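Local coordinates for protein chintase (Rhizomucor miehei, PDB 5YUQ) that probably hydrolyses the beta-1,4 linkages of chitin as a family 18 glycoside hydrolase with a TIM-barrel fold and a tunnel-shaped active site, at residues Y7-D12 against V26-E31; T163-N168 against I219-P224; T249-P254 against Y305-S310; Q260-S265 against A279-Q284; S331-V336 against L365-K370. All blocks are in the same frame, centred on the assembly; numbering follows the deposited sequence.

Interaction 1 (Y7-D12 against V26-E31); sequences YVVDWD and VYAFAE
Tyr7 and Val26 lie side by side on adjoining parallel strands, and the tyrosine ring illustrates how a barrel residue is packed along its whole length. Its CB sits 3.9 Å from Val26 O. Further out, CG and CD2 pass Val26 CB, which stands over one ring face, 3.9 Å from the centroid and 18° off the normal, a CH-pi contact. CE2 presses closely on Val26 CG1 (3.3 Å); at the ring edge lies Ala28 CB. The hydroxyl, finally, is hydrogen-bonded to Asn103 OD1, which fixes the tip. The strands themselves are stitched by Val8 N to Val26 O and Ala28 N to Val8 O, and Asp10 N to Ala28 O (2.7 Å) extends the pattern into the turn after Val9. On the face of Val8, Tyr27 OH donates to Asp10 OD1 over a very short 2.5 Å, with the oxygen in the ring plane and the carboxylate turned 69° from it; chi1 of -172° at Asp10 swings CG across to the tyrosine. Thr42 N gives OD1 a further donor. A cis peptide precedes Phe29, consistent with the non-proline cis bonds known in family 18. This pair forms the first two barrel strands: strand 346-350 flanks 7-9, where Trp350 meets Tyr7, strand 59-65 flanks 26-31, and Val26 and Phe29 reach Asn103 and Asp105 of strand 101-105.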
# COMPACT_ATOMS: atom_id res chain seq x y z
N TYR A 7 4.94 -3.57 6.56
CA TYR A 7 4.17 -4.73 6.15
C TYR A 7 5.10 -5.91 5.90
O TYR A 7 6.16 -5.76 5.29
CB TYR A 7 3.38 -4.44 4.88
CG TYR A 7 2.11 -3.67 5.14
CD1 TYR A 7 2.11 -2.28 5.14
CD2 TYR A 7 0.91 -4.32 5.39
CE1 TYR A 7 0.95 -1.56 5.38
CE2 TYR A 7 -0.27 -3.61 5.62
CZ TYR A 7 -0.23 -2.23 5.63
OH TYR A 7 -1.39 -1.52 5.87
N VAL A 8 4.70 -7.07 6.40
CA VAL A 8 5.32 -8.32 6.01
C VAL A 8 4.21 -9.18 5.44
O VAL A 8 3.05 -9.01 5.82
CB VAL A 8 6.00 -9.03 7.19
CG1 VAL A 8 7.11 -8.16 7.75
CG2 VAL A 8 4.98 -9.37 8.28
N VAL A 9 4.56 -10.07 4.52
CA VAL A 9 3.54 -10.82 3.80
C VAL A 9 3.62 -12.32 4.10
O VAL A 9 4.70 -12.89 4.17
CB VAL A 9 3.58 -10.55 2.27
CG1 VAL A 9 3.32 -9.06 2.00
CG2 VAL A 9 4.91 -10.99 1.64
N ASP A 10 2.46 -12.93 4.29
CA ASP A 10 2.36 -14.32 4.72
C ASP A 10 3.08 -15.28 3.76
O ASP A 10 3.65 -16.28 4.19
CB ASP A 10 0.89 -14.71 4.84
CG ASP A 10 0.71 -16.07 5.46
OD1 ASP A 10 0.70 -16.17 6.71
OD2 ASP A 10 0.54 -17.05 4.70
N TRP A 11 3.04 -14.96 2.47
CA TRP A 11 3.60 -15.84 1.45
C TRP A 11 5.10 -15.67 1.24
O TRP A 11 5.71 -16.42 0.48
CB TRP A 11 2.86 -15.62 0.12
CG TRP A 11 2.90 -14.19 -0.37
CD1 TRP A 11 3.82 -13.66 -1.21
CD2 TRP A 11 1.99 -13.13 -0.05
NE1 TRP A 11 3.54 -12.33 -1.44
CE2 TRP A 11 2.42 -11.99 -0.74
CE3 TRP A 11 0.84 -13.05 0.76
CZ2 TRP A 11 1.74 -10.76 -0.66
CZ3 TRP A 11 0.18 -11.82 0.84
CH2 TRP A 11 0.63 -10.70 0.14
N ASP A 12 5.70 -14.69 1.90
CA ASP A 12 7.13 -14.42 1.73
C ASP A 12 7.64 -13.57 2.89
O ASP A 12 7.98 -12.40 2.70
CB ASP A 12 7.37 -13.72 0.39
CG ASP A 12 8.83 -13.77 -0.05
OD1 ASP A 12 9.65 -14.46 0.60
OD2 ASP A 12 9.16 -13.11 -1.05
N VAL A 26 2.98 -5.00 10.40
CA VAL A 26 1.62 -5.21 9.91
C VAL A 26 1.62 -6.46 9.06
O VAL A 26 2.28 -6.52 8.03
CB VAL A 26 1.12 -4.00 9.10
CG1 VAL A 26 -0.39 -4.10 8.90
CG2 VAL A 26 1.44 -2.71 9.84
N TYR A 27 0.91 -7.48 9.52
CA TYR A 27 1.00 -8.81 8.93
C TYR A 27 -0.11 -9.00 7.90
O TYR A 27 -1.29 -8.98 8.24
CB TYR A 27 0.91 -9.87 10.03
CG TYR A 27 1.26 -11.27 9.56
CD1 TYR A 27 0.36 -12.02 8.82
CD2 TYR A 27 2.47 -11.84 9.90
CE1 TYR A 27 0.67 -13.29 8.39
CE2 TYR A 27 2.80 -13.11 9.48
CZ TYR A 27 1.89 -13.84 8.74
OH TYR A 27 2.23 -15.10 8.31
N ALA A 28 0.28 -9.19 6.64
CA ALA A 28 -0.67 -9.26 5.52
C ALA A 28 -0.70 -10.66 4.91
O ALA A 28 0.36 -11.23 4.71
CB ALA A 28 -0.25 -8.25 4.46
N PHE A 29 -1.87 -11.22 4.60
CA PHE A 29 -3.20 -10.68 4.87
C PHE A 29 -4.09 -11.79 5.43
O PHE A 29 -3.93 -12.96 5.08
CB PHE A 29 -3.89 -10.25 3.55
CG PHE A 29 -3.35 -8.98 2.96
CD1 PHE A 29 -3.60 -7.75 3.57
CD2 PHE A 29 -2.64 -9.00 1.77
CE1 PHE A 29 -3.12 -6.58 3.02
CE2 PHE A 29 -2.15 -7.83 1.21
CZ PHE A 29 -2.38 -6.62 1.84
N ALA A 30 -5.05 -11.42 6.27
CA ALA A 30 -6.18 -12.29 6.55
C ALA A 30 -7.27 -11.85 5.59
O ALA A 30 -7.54 -10.66 5.47
CB ALA A 30 -6.63 -12.13 7.99
N GLU A 31 -7.88 -12.80 4.89
CA GLU A 31 -8.88 -12.47 3.87
C GLU A 31 -10.26 -12.91 4.33
O GLU A 31 -10.50 -14.09 4.57
CB GLU A 31 -8.52 -13.16 2.55
CG GLU A 31 -7.19 -12.72 1.96
CD GLU A 31 -6.97 -13.25 0.55
OE1 GLU A 31 -7.53 -14.32 0.20
OE2 GLU A 31 -6.24 -12.60 -0.23

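Interaction 2 (T163-N168 against I219-P224); sequences TKLDDN and IAAGIP
The flat peptide carbonyl of Ala221 receives Leu165 N in its own plane, with a C=O...N angle of 150° and a length of 2.8 Å from N to O. That carbonyl belongs to the C-terminal end of helix 211-220, closed by a Schellman motif in which Gly222, with positive phi, gives its N-H to Ile219 O. The turn leaves the peptide of Ala221 facing the loop after strand 144-149, on the outside of the TIM barrel. A second flat group works within 163-168: Asp166 caps the turn into helix 168-172, its OD1 met from above the carboxylate plane by Asn168 N and on the syn side by Asn168 ND2, the latter bond lying in the amide plane of Asn168. Two donors thus grip one oxygen and restrain the carboxylate. Apolar contact completes the junction. Leu165 runs obliquely across Ile223, with Leu165 CD1 3.8 Å from Ile223 CD1. Leu165 CG rests near Ala221 CB; Trp218 of the same helix touches both Leu165 and Ile223. The CA of Ala221 points its hydrogen at Thr163 O, and one water donates to both Thr163 O (3.1 Å) and Ala220 O (2.7 Å).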
# COMPACT_ATOMS: atom_id res chain seq x y z
N THR A 163 -15.54 14.48 0.05
CA THR A 163 -14.89 15.78 0.23
C THR A 163 -15.03 16.21 1.68
O THR A 163 -14.39 17.17 2.12
CB THR A 163 -15.48 16.85 -0.71
OG1 THR A 163 -16.88 16.98 -0.46
CG2 THR A 163 -15.25 16.47 -2.16
N LYS A 164 -15.85 15.49 2.42
CA LYS A 164 -16.06 15.75 3.84
C LYS A 164 -16.38 14.45 4.56
O LYS A 164 -17.49 13.95 4.46
CB LYS A 164 -17.23 16.73 4.03
CG LYS A 164 -17.72 16.88 5.47
CD LYS A 164 -16.92 17.90 6.26
CE LYS A 164 -17.64 18.30 7.55
NZ LYS A 164 -17.85 17.15 8.47
N LEU A 165 -15.39 13.89 5.25
CA LEU A 165 -15.62 12.67 6.01
C LEU A 165 -16.32 12.96 7.34
O LEU A 165 -16.02 13.96 8.00
CB LEU A 165 -14.31 11.95 6.29
CG LEU A 165 -13.60 11.37 5.07
CD1 LEU A 165 -12.17 10.99 5.44
CD2 LEU A 165 -14.37 10.15 4.60
N ASP A 166 -17.25 12.07 7.69
CA ASP A 166 -17.85 12.00 9.02
C ASP A 166 -16.73 12.15 10.04
O ASP A 166 -15.71 11.45 9.95
CB ASP A 166 -18.51 10.62 9.14
CG ASP A 166 -19.26 10.40 10.44
OD1 ASP A 166 -19.02 11.09 11.46
OD2 ASP A 166 -20.12 9.49 10.44
N ASP A 167 -16.87 13.05 11.01
CA ASP A 167 -15.74 13.26 11.91
C ASP A 167 -15.56 12.12 12.90
O ASP A 167 -14.60 12.11 13.67
CB ASP A 167 -15.69 14.67 12.54
CG ASP A 167 -16.74 14.91 13.62
OD1 ASP A 167 -17.29 13.96 14.20
OD2 ASP A 167 -16.97 16.11 13.91
N ASN A 168 -16.45 11.14 12.85
CA ASN A 168 -16.24 9.92 13.62
C ASN A 168 -15.16 9.04 13.01
O ASN A 168 -14.68 8.12 13.67
CB ASN A 168 -17.54 9.15 13.77
CG ASN A 168 -18.46 9.78 14.80
OD1 ASN A 168 -18.38 9.46 15.99
ND2 ASN A 168 -19.32 10.69 14.35
N ILE A 219 -6.41 15.40 4.29
CA ILE A 219 -6.51 16.46 5.29
C ILE A 219 -7.72 17.34 4.99
O ILE A 219 -8.50 17.69 5.90
CB ILE A 219 -5.22 17.32 5.36
CG1 ILE A 219 -4.05 16.50 5.93
CG2 ILE A 219 -5.44 18.56 6.24
CD1 ILE A 219 -2.72 17.23 5.91
N ALA A 220 -7.90 17.69 3.72
CA ALA A 220 -9.02 18.55 3.32
C ALA A 220 -10.38 17.92 3.66
O ALA A 220 -11.35 18.63 3.95
CB ALA A 220 -8.94 18.89 1.84
N ALA A 221 -10.44 16.59 3.64
CA ALA A 221 -11.68 15.88 3.94
C ALA A 221 -11.89 15.63 5.43
O ALA A 221 -12.92 15.09 5.82
CB ALA A 221 -11.74 14.57 3.16
N GLY A 222 -10.92 16.00 6.26
CA GLY A 222 -11.13 16.01 7.70
C GLY A 222 -10.17 15.19 8.56
O GLY A 222 -10.27 15.22 9.78
N ILE A 223 -9.25 14.46 7.96
CA ILE A 223 -8.34 13.68 8.79
C ILE A 223 -7.14 14.53 9.17
O ILE A 223 -6.44 15.05 8.30
CB ILE A 223 -7.85 12.41 8.08
CG1 ILE A 223 -9.04 11.58 7.57
CG2 ILE A 223 -6.98 11.59 9.02
CD1 ILE A 223 -10.11 11.27 8.63
N PRO A 224 -6.90 14.71 10.49
CA PRO A 224 -5.73 15.51 10.89
C PRO A 224 -4.44 14.86 10.41
O PRO A 224 -4.35 13.63 10.34
CB PRO A 224 -5.80 15.48 12.41
CG PRO A 224 -7.26 15.25 12.72
CD PRO A 224 -7.70 14.28 11.65
O HOH W 1 -13.95 18.63 4.79

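Interaction 3 (T249-P254 against Y305-S310); sequences TGLYVP and YWDDIS
The subdomain inserted between the last two barrel strands brings the loop carrying Tyr252 against Asp307 at the end of strand 302-307. Ring and carboxylate cross at about a right angle, their planes 73° apart. Tyr252 OH comes within 2.7 Å of Asp307 OD2, at most a weak hydrogen bond, since the phenol proton has another acceptor within reach; Asp307 OD1 stands obliquely to the ring, 3.4 Å from Tyr252 CE2. Tyr252 is the centre of an inverse gamma turn, closed by Val253 N to Leu251 O, and with CG anti to the carbonyl carbon (chi1 -57°) its ring points at the aspartate. Leu251 CD2 lies over one face of the ring, toward its rim. What holds the aspartate is an Asx motif at the strand's end: Ser310 N reaches Asp307 OD2 at 2.9 Å from above the carboxylate plane, while Ser310 OG donates to the anti lone pair of the same oxygen at 2.6 Å. Both segments lie between strands 228-240 and 346-350, consistent with the alpha+beta insertion of many family 18 chitinases. OD2 thus has two bonds from its own turn besides the contact with Tyr252. The other oxygen is tied to the loop through water, which donates to Asp307 OD1 (2.8 Å) and accepts from Leu251 N. Ile309 CG2 and Ser310 CB pack round the phenol oxygen, and Tyr314 of strand 312-317 touches Leu251 and Asp307.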
# COMPACT_ATOMS: atom_id res chain seq x y z
N THR A 249 14.07 13.14 -23.17
CA THR A 249 12.64 12.80 -23.12
C THR A 249 12.02 12.97 -21.75
O THR A 249 10.83 13.26 -21.64
CB THR A 249 12.38 11.36 -23.56
OG1 THR A 249 13.00 10.47 -22.62
CG2 THR A 249 12.91 11.11 -24.96
N GLY A 250 12.81 12.77 -20.70
CA GLY A 250 12.26 12.72 -19.36
C GLY A 250 11.52 11.41 -19.19
O GLY A 250 11.59 10.52 -20.05
N LEU A 251 10.79 11.30 -18.09
CA LEU A 251 10.08 10.07 -17.74
C LEU A 251 8.75 9.93 -18.46
O LEU A 251 8.33 8.81 -18.77
CB LEU A 251 9.84 10.05 -16.22
CG LEU A 251 8.86 9.02 -15.65
CD1 LEU A 251 9.39 7.60 -15.85
CD2 LEU A 251 8.59 9.29 -14.17
N TYR A 252 8.07 11.05 -18.70
CA TYR A 252 6.65 11.01 -19.04
C TYR A 252 6.38 10.77 -20.52
O TYR A 252 5.81 11.62 -21.20
CB TYR A 252 5.97 12.28 -18.53
CG TYR A 252 6.16 12.46 -17.03
CD1 TYR A 252 5.39 11.74 -16.13
CD2 TYR A 252 7.13 13.32 -16.54
CE1 TYR A 252 5.57 11.89 -14.76
CE2 TYR A 252 7.33 13.47 -15.17
CZ TYR A 252 6.54 12.75 -14.29
OH TYR A 252 6.72 12.89 -12.94
N VAL A 253 6.78 9.60 -20.99
CA VAL A 253 6.70 9.27 -22.41
C VAL A 253 5.61 8.24 -22.67
O VAL A 253 5.20 7.53 -21.75
CB VAL A 253 8.05 8.71 -22.91
CG1 VAL A 253 9.16 9.72 -22.70
CG2 VAL A 253 8.39 7.40 -22.19
N PRO A 254 5.12 8.17 -23.91
CA PRO A 254 4.05 7.22 -24.20
C PRO A 254 4.45 5.77 -23.94
O PRO A 254 5.59 5.38 -24.24
CB PRO A 254 3.78 7.45 -25.69
CG PRO A 254 4.14 8.89 -25.89
CD PRO A 254 5.36 9.08 -25.04
N TYR A 305 18.11 7.80 -14.33
CA TYR A 305 17.79 9.22 -14.34
C TYR A 305 17.10 9.58 -13.03
O TYR A 305 16.78 8.71 -12.22
CB TYR A 305 16.82 9.53 -15.47
CG TYR A 305 17.33 9.21 -16.86
CD1 TYR A 305 18.06 10.13 -17.58
CD2 TYR A 305 17.06 7.98 -17.45
CE1 TYR A 305 18.54 9.84 -18.86
CE2 TYR A 305 17.54 7.68 -18.72
CZ TYR A 305 18.26 8.62 -19.41
OH TYR A 305 18.73 8.34 -20.68
N TRP A 306 16.88 10.87 -12.83
CA TRP A 306 16.11 11.33 -11.68
C TRP A 306 15.02 12.22 -12.22
O TRP A 306 15.27 13.06 -13.09
CB TRP A 306 16.99 12.13 -10.73
CG TRP A 306 16.24 12.72 -9.55
CD1 TRP A 306 15.72 13.98 -9.45
CD2 TRP A 306 15.95 12.07 -8.30
NE1 TRP A 306 15.13 14.16 -8.22
CE2 TRP A 306 15.26 13.00 -7.50
CE3 TRP A 306 16.23 10.80 -7.79
CZ2 TRP A 306 14.83 12.69 -6.21
CZ3 TRP A 306 15.80 10.49 -6.52
CH2 TRP A 306 15.12 11.43 -5.73
N ASP A 307 13.80 12.03 -11.73
CA ASP A 307 12.71 12.90 -12.13
C ASP A 307 12.51 13.97 -11.06
O ASP A 307 12.06 13.67 -9.95
CB ASP A 307 11.42 12.12 -12.33
CG ASP A 307 10.26 13.01 -12.68
OD1 ASP A 307 10.40 13.80 -13.64
OD2 ASP A 307 9.21 12.94 -12.01
N ASP A 308 12.86 15.20 -11.39
CA ASP A 308 12.78 16.29 -10.42
C ASP A 308 11.34 16.62 -10.01
O ASP A 308 11.12 17.08 -8.90
CB ASP A 308 13.49 17.54 -10.94
CG ASP A 308 13.64 18.61 -9.88
OD1 ASP A 308 14.02 18.28 -8.73
OD2 ASP A 308 13.37 19.79 -10.18
N ILE A 309 10.36 16.40 -10.88
CA ILE A 309 8.97 16.67 -10.51
C ILE A 309 8.48 15.76 -9.39
O ILE A 309 7.99 16.23 -8.37
CB ILE A 309 8.03 16.58 -11.73
CG1 ILE A 309 8.21 17.79 -12.63
CG2 ILE A 309 6.58 16.49 -11.27
CD1 ILE A 309 7.48 17.70 -13.96
N SER A 310 8.62 14.45 -9.59
CA SER A 310 8.09 13.47 -8.64
C SER A 310 9.05 13.15 -7.52
O SER A 310 8.67 12.50 -6.55
CB SER A 310 7.70 12.18 -9.37
OG SER A 310 8.85 11.52 -9.88
O HOH W 2 11.26 13.54 -16.25

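Interaction 4 (Q260-S265 against A279-Q284); sequences QIKGDS and ATYSGQ
Lys262 leaves the backbone extended, with chi1 -177° and the next two torsions also straight, while Tyr281 swings its ring beside the backbone N (chi1 -67°); together these settings slide the lysine's aliphatic chain over the phenol. Lys262 CB stands over the ring centre, 3.6 Å from the centroid and only 5° off the normal, as a CH-pi contact, and CG follows toward Tyr281 CE1. A bend at the last torsion then turns NZ aside to Asp267 O and to a water that also meets Tyr281 OH. At the ring's edge, in plane, lies Gln260 O, which accepts a hydrogen bond from a water that itself accepts from Tyr281 N. Gln260 itself is folded at chi2, bringing CG within 3.2 Å of Tyr281 O and its NE2 to Val238 O and, in a straight bond of 2.9 Å, to Ile261 O. The backbones close in at the glycines, with Gly263 CA 4.0 Å from Gly283 CA, and Asp264 N donates to Gln284 O (2.9 Å) in the carbonyl plane. Asp267 pulls both segments together through its carboxylate, taking Gly263 N, Ser282 N and Gly283 N. Ser282 OG accepts from Gln284 N, an ST turn. Two loop segments docked in this way, leading from strand 228-240 to strand 284-286, fit the insertion that family 18 chitinases carry on their TIM barrel.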
# COMPACT_ATOMS: atom_id res chain seq x y z
N GLN A 260 0.51 -5.54 -19.46
CA GLN A 260 1.62 -5.24 -18.55
C GLN A 260 2.76 -6.23 -18.70
O GLN A 260 2.57 -7.43 -18.54
CB GLN A 260 1.11 -5.25 -17.11
CG GLN A 260 2.23 -5.05 -16.08
CD GLN A 260 2.92 -3.72 -16.24
OE1 GLN A 260 2.28 -2.66 -16.19
NE2 GLN A 260 4.24 -3.76 -16.44
N ILE A 261 3.95 -5.73 -19.03
CA ILE A 261 5.12 -6.60 -19.16
C ILE A 261 5.59 -7.06 -17.78
O ILE A 261 5.35 -6.39 -16.76
CB ILE A 261 6.29 -5.91 -19.89
CG1 ILE A 261 6.68 -4.59 -19.21
CG2 ILE A 261 5.93 -5.67 -21.36
CD1 ILE A 261 8.07 -4.10 -19.62
N LYS A 262 6.25 -8.21 -17.76
CA LYS A 262 6.80 -8.78 -16.54
C LYS A 262 7.92 -7.91 -15.98
O LYS A 262 8.74 -7.37 -16.73
CB LYS A 262 7.34 -10.18 -16.83
CG LYS A 262 7.87 -10.93 -15.62
CD LYS A 262 8.54 -12.24 -16.06
CE LYS A 262 9.16 -12.99 -14.90
NZ LYS A 262 8.15 -13.47 -13.93
N GLY A 263 7.95 -7.79 -14.66
CA GLY A 263 9.04 -7.13 -13.96
C GLY A 263 10.16 -8.10 -13.67
O GLY A 263 10.73 -8.69 -14.59
N ASP A 264 10.49 -8.29 -12.39
CA ASP A 264 11.57 -9.21 -12.04
C ASP A 264 11.04 -10.61 -11.73
O ASP A 264 9.90 -10.94 -12.05
CB ASP A 264 12.43 -8.66 -10.90
CG ASP A 264 11.68 -8.59 -9.58
OD1 ASP A 264 10.55 -9.11 -9.48
OD2 ASP A 264 12.23 -8.00 -8.63
N SER A 265 11.88 -11.44 -11.11
CA SER A 265 11.52 -12.82 -10.81
C SER A 265 10.37 -12.95 -9.82
O SER A 265 9.72 -13.99 -9.76
CB SER A 265 12.74 -13.59 -10.30
OG SER A 265 13.17 -13.08 -9.05
N ALA A 279 -4.76 -14.29 -16.19
CA ALA A 279 -3.52 -14.05 -15.47
C ALA A 279 -2.70 -12.92 -16.10
O ALA A 279 -2.50 -12.89 -17.32
CB ALA A 279 -2.70 -15.32 -15.39
N THR A 280 -2.22 -11.99 -15.28
CA THR A 280 -1.44 -10.85 -15.76
C THR A 280 -0.19 -10.65 -14.92
O THR A 280 -0.11 -11.15 -13.80
CB THR A 280 -2.25 -9.55 -15.73
OG1 THR A 280 -2.69 -9.30 -14.39
CG2 THR A 280 -3.47 -9.64 -16.63
N TYR A 281 0.79 -9.95 -15.48
CA TYR A 281 1.94 -9.50 -14.72
C TYR A 281 1.62 -8.16 -14.06
O TYR A 281 0.73 -7.44 -14.51
CB TYR A 281 3.16 -9.34 -15.63
CG TYR A 281 3.68 -10.64 -16.19
CD1 TYR A 281 4.25 -11.59 -15.36
CD2 TYR A 281 3.64 -10.90 -17.55
CE1 TYR A 281 4.74 -12.78 -15.87
CE2 TYR A 281 4.13 -12.08 -18.07
CZ TYR A 281 4.68 -13.01 -17.22
OH TYR A 281 5.18 -14.20 -17.72
N SER A 282 2.37 -7.82 -13.01
CA SER A 282 2.18 -6.55 -12.32
C SER A 282 3.27 -5.55 -12.70
O SER A 282 3.09 -4.35 -12.53
CB SER A 282 2.19 -6.75 -10.82
OG SER A 282 3.46 -7.18 -10.38
N GLY A 283 4.39 -6.07 -13.19
CA GLY A 283 5.52 -5.23 -13.54
C GLY A 283 6.41 -4.94 -12.35
O GLY A 283 7.37 -4.17 -12.46
N GLN A 284 6.11 -5.58 -11.23
CA GLN A 284 6.84 -5.36 -9.98
C GLN A 284 8.31 -5.71 -10.13
O GLN A 284 8.68 -6.72 -10.72
CB GLN A 284 6.20 -6.16 -8.86
CG GLN A 284 6.92 -6.06 -7.52
CD GLN A 284 6.22 -6.86 -6.43
OE1 GLN A 284 5.34 -6.35 -5.74
NE2 GLN A 284 6.62 -8.12 -6.28
O HOH W 3 0.36 -8.92 -18.13
O HOH W 4 6.91 -15.42 -16.01

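Interaction 5 (S331-V336 against L365-K370); sequences SLQDKV and LQDIRK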
# COMPACT_ATOMS: atom_id res chain seq x y z
N SER A 331 15.10 9.08 -2.72
CA SER A 331 13.68 9.37 -2.88
C SER A 331 12.89 9.02 -1.61
O SER A 331 11.95 9.72 -1.26
CB SER A 331 13.09 8.67 -4.10
OG SER A 331 13.08 7.27 -3.92
N LEU A 332 13.28 7.95 -0.92
CA LEU A 332 12.61 7.62 0.35
C LEU A 332 12.91 8.67 1.41
O LEU A 332 12.01 9.07 2.17
CB LEU A 332 12.99 6.22 0.84
CG LEU A 332 12.42 5.06 0.02
CD1 LEU A 332 12.72 3.74 0.71
CD2 LEU A 332 10.91 5.23 -0.21
N GLN A 333 14.16 9.13 1.46
CA GLN A 333 14.51 10.22 2.36
C GLN A 333 13.64 11.43 2.06
O GLN A 333 13.15 12.10 2.97
CB GLN A 333 15.99 10.59 2.22
CG GLN A 333 16.42 11.73 3.16
CD GLN A 333 16.38 11.33 4.62
OE1 GLN A 333 16.99 10.34 5.02
NE2 GLN A 333 15.66 12.10 5.43
N ASP A 334 13.41 11.71 0.78
CA ASP A 334 12.62 12.88 0.41
C ASP A 334 11.17 12.76 0.86
O ASP A 334 10.55 13.74 1.27
CB ASP A 334 12.72 13.13 -1.10
CG ASP A 334 14.09 13.58 -1.52
OD1 ASP A 334 14.88 14.02 -0.66
OD2 ASP A 334 14.39 13.50 -2.74
N LYS A 335 10.65 11.54 0.79
CA LYS A 335 9.32 11.25 1.30
C LYS A 335 9.26 11.43 2.81
O LYS A 335 8.28 11.97 3.34
CB LYS A 335 8.90 9.83 0.90
CG LYS A 335 8.51 9.71 -0.57
CD LYS A 335 8.44 8.25 -1.02
CE LYS A 335 7.81 8.12 -2.40
NZ LYS A 335 8.73 8.52 -3.52
N VAL A 336 10.31 10.99 3.51
CA VAL A 336 10.37 11.16 4.96
C VAL A 336 10.43 12.63 5.33
O VAL A 336 9.73 13.08 6.25
CB VAL A 336 11.56 10.40 5.57
CG1 VAL A 336 11.79 10.83 7.02
CG2 VAL A 336 11.33 8.90 5.48
N LEU A 365 14.48 5.24 5.95
CA LEU A 365 13.26 5.70 6.60
C LEU A 365 13.48 6.13 8.04
O LEU A 365 12.57 6.67 8.65
CB LEU A 365 12.18 4.61 6.56
CG LEU A 365 11.73 4.17 5.17
CD1 LEU A 365 10.62 3.11 5.27
CD2 LEU A 365 11.26 5.37 4.37
N GLN A 366 14.68 5.92 8.59
CA GLN A 366 14.86 6.08 10.03
C GLN A 366 14.58 7.46 10.59
O GLN A 366 14.22 7.58 11.75
CB GLN A 366 16.23 5.56 10.48
CG GLN A 366 16.40 4.08 10.22
CD GLN A 366 15.34 3.26 10.93
OE1 GLN A 366 15.23 3.28 12.16
NE2 GLN A 366 14.54 2.52 10.16
N ASP A 367 14.72 8.51 9.79
CA ASP A 367 14.49 9.85 10.31
C ASP A 367 13.05 10.08 10.77
O ASP A 367 12.78 11.05 11.48
CB ASP A 367 14.90 10.94 9.31
CG ASP A 367 16.40 11.06 9.17
OD1 ASP A 367 17.13 10.53 10.03
OD2 ASP A 367 16.86 11.70 8.19
N ILE A 368 12.13 9.22 10.37
CA ILE A 368 10.74 9.36 10.81
C ILE A 368 10.59 8.99 12.28
O ILE A 368 9.66 9.45 12.93
CB ILE A 368 9.77 8.50 9.95
CG1 ILE A 368 8.33 9.00 10.09
CG2 ILE A 368 9.83 7.05 10.36
CD1 ILE A 368 8.09 10.37 9.47
N ARG A 369 11.52 8.19 12.81
CA ARG A 369 11.35 7.74 14.20
C ARG A 369 12.24 8.48 15.18
O ARG A 369 12.75 7.90 16.14
CB ARG A 369 11.51 6.22 14.34
CG ARG A 369 12.39 5.55 13.32
CD ARG A 369 12.04 4.07 13.21
NE ARG A 369 11.77 3.47 14.51
CZ ARG A 369 12.64 2.70 15.17
NH1 ARG A 369 13.83 2.45 14.65
NH2 ARG A 369 12.30 2.19 16.34
N LYS A 370 12.39 9.78 14.93
CA LYS A 370 13.21 10.65 15.76
C LYS A 370 12.91 12.11 15.45
O LYS A 370 11.79 12.46 15.08
CB LYS A 370 14.70 10.34 15.57
CG LYS A 370 15.07 9.90 14.15
CD LYS A 370 16.47 9.30 14.06
CE LYS A 370 16.50 7.84 14.51
NZ LYS A 370 17.69 7.13 13.97
O HOH W 5 15.57 8.90 6.95
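Val336 meets its partners at two different angles: its side chain runs obliquely across Leu365 but meets Asp367 at about a right angle. The branches divide the work. CG2 lies 3.7 Å from Leu365 CD2, whereas CG1, set opposite the backbone N by chi1 168°, packs over Ile368 N and Asp367 CB. Leu365 CD2 also touches Leu332 CB, one turn earlier on the helix, at 4.0 Å, so a leucine methyl bridges two successive turns of helix 329-341. Beside this apolar patch, Gln333 bends at chi2 and crosses Asp367 obliquely, with amide and carboxylate planes 56° apart. Its NE2 donates to Asp367 OD2 at 3.0 Å, on the anti side and slightly out of the carboxylate plane. The bond is bent, with an N-H...O angle of 141°. The same NE2 also donates to Asp337 OD1, its stronger partner, while Gln333 OE1 accepts from a water that itself accepts from Asp367 N. Lys340 NZ adds a bond to Asp367 O. The 3-10 turn of 366-368 thus packs the C-terminal end of the modelled chain against helix 329-341, and Leu4 of strand 4-9 and Phe234 of strand 228-240 touch Leu365. Chemically, an apolar core does the packing, whereas the amide, divided between two carboxylates, adds direction but, being neutral, would probably not offset their charge.

Overall arrangement
Interaction 1 lies in the barrel wall, probably close to the active site: Tyr7 and Phe29 reach strand 101-105, which carries the family's DxxDxDxE signature, here probably with Asn103 in the place of the second aspartate and Asp105 as the third. Interaction 4 is the closest of the others to it, nearest atoms about 7 Å apart, and interaction 5 follows at about 9 Å. Interactions 3 and 4 belong to the insertion, 4 falling between the two segments of 3, their centres 21 Å apart. Interactions 3 and 5 touch, Trp306 CZ2 lying 3.6 Å from Asp334 OD2. Interaction 2 lies apart, about 12 Å from interaction 5 between nearest atoms and 36 Å from interaction 4 between centres.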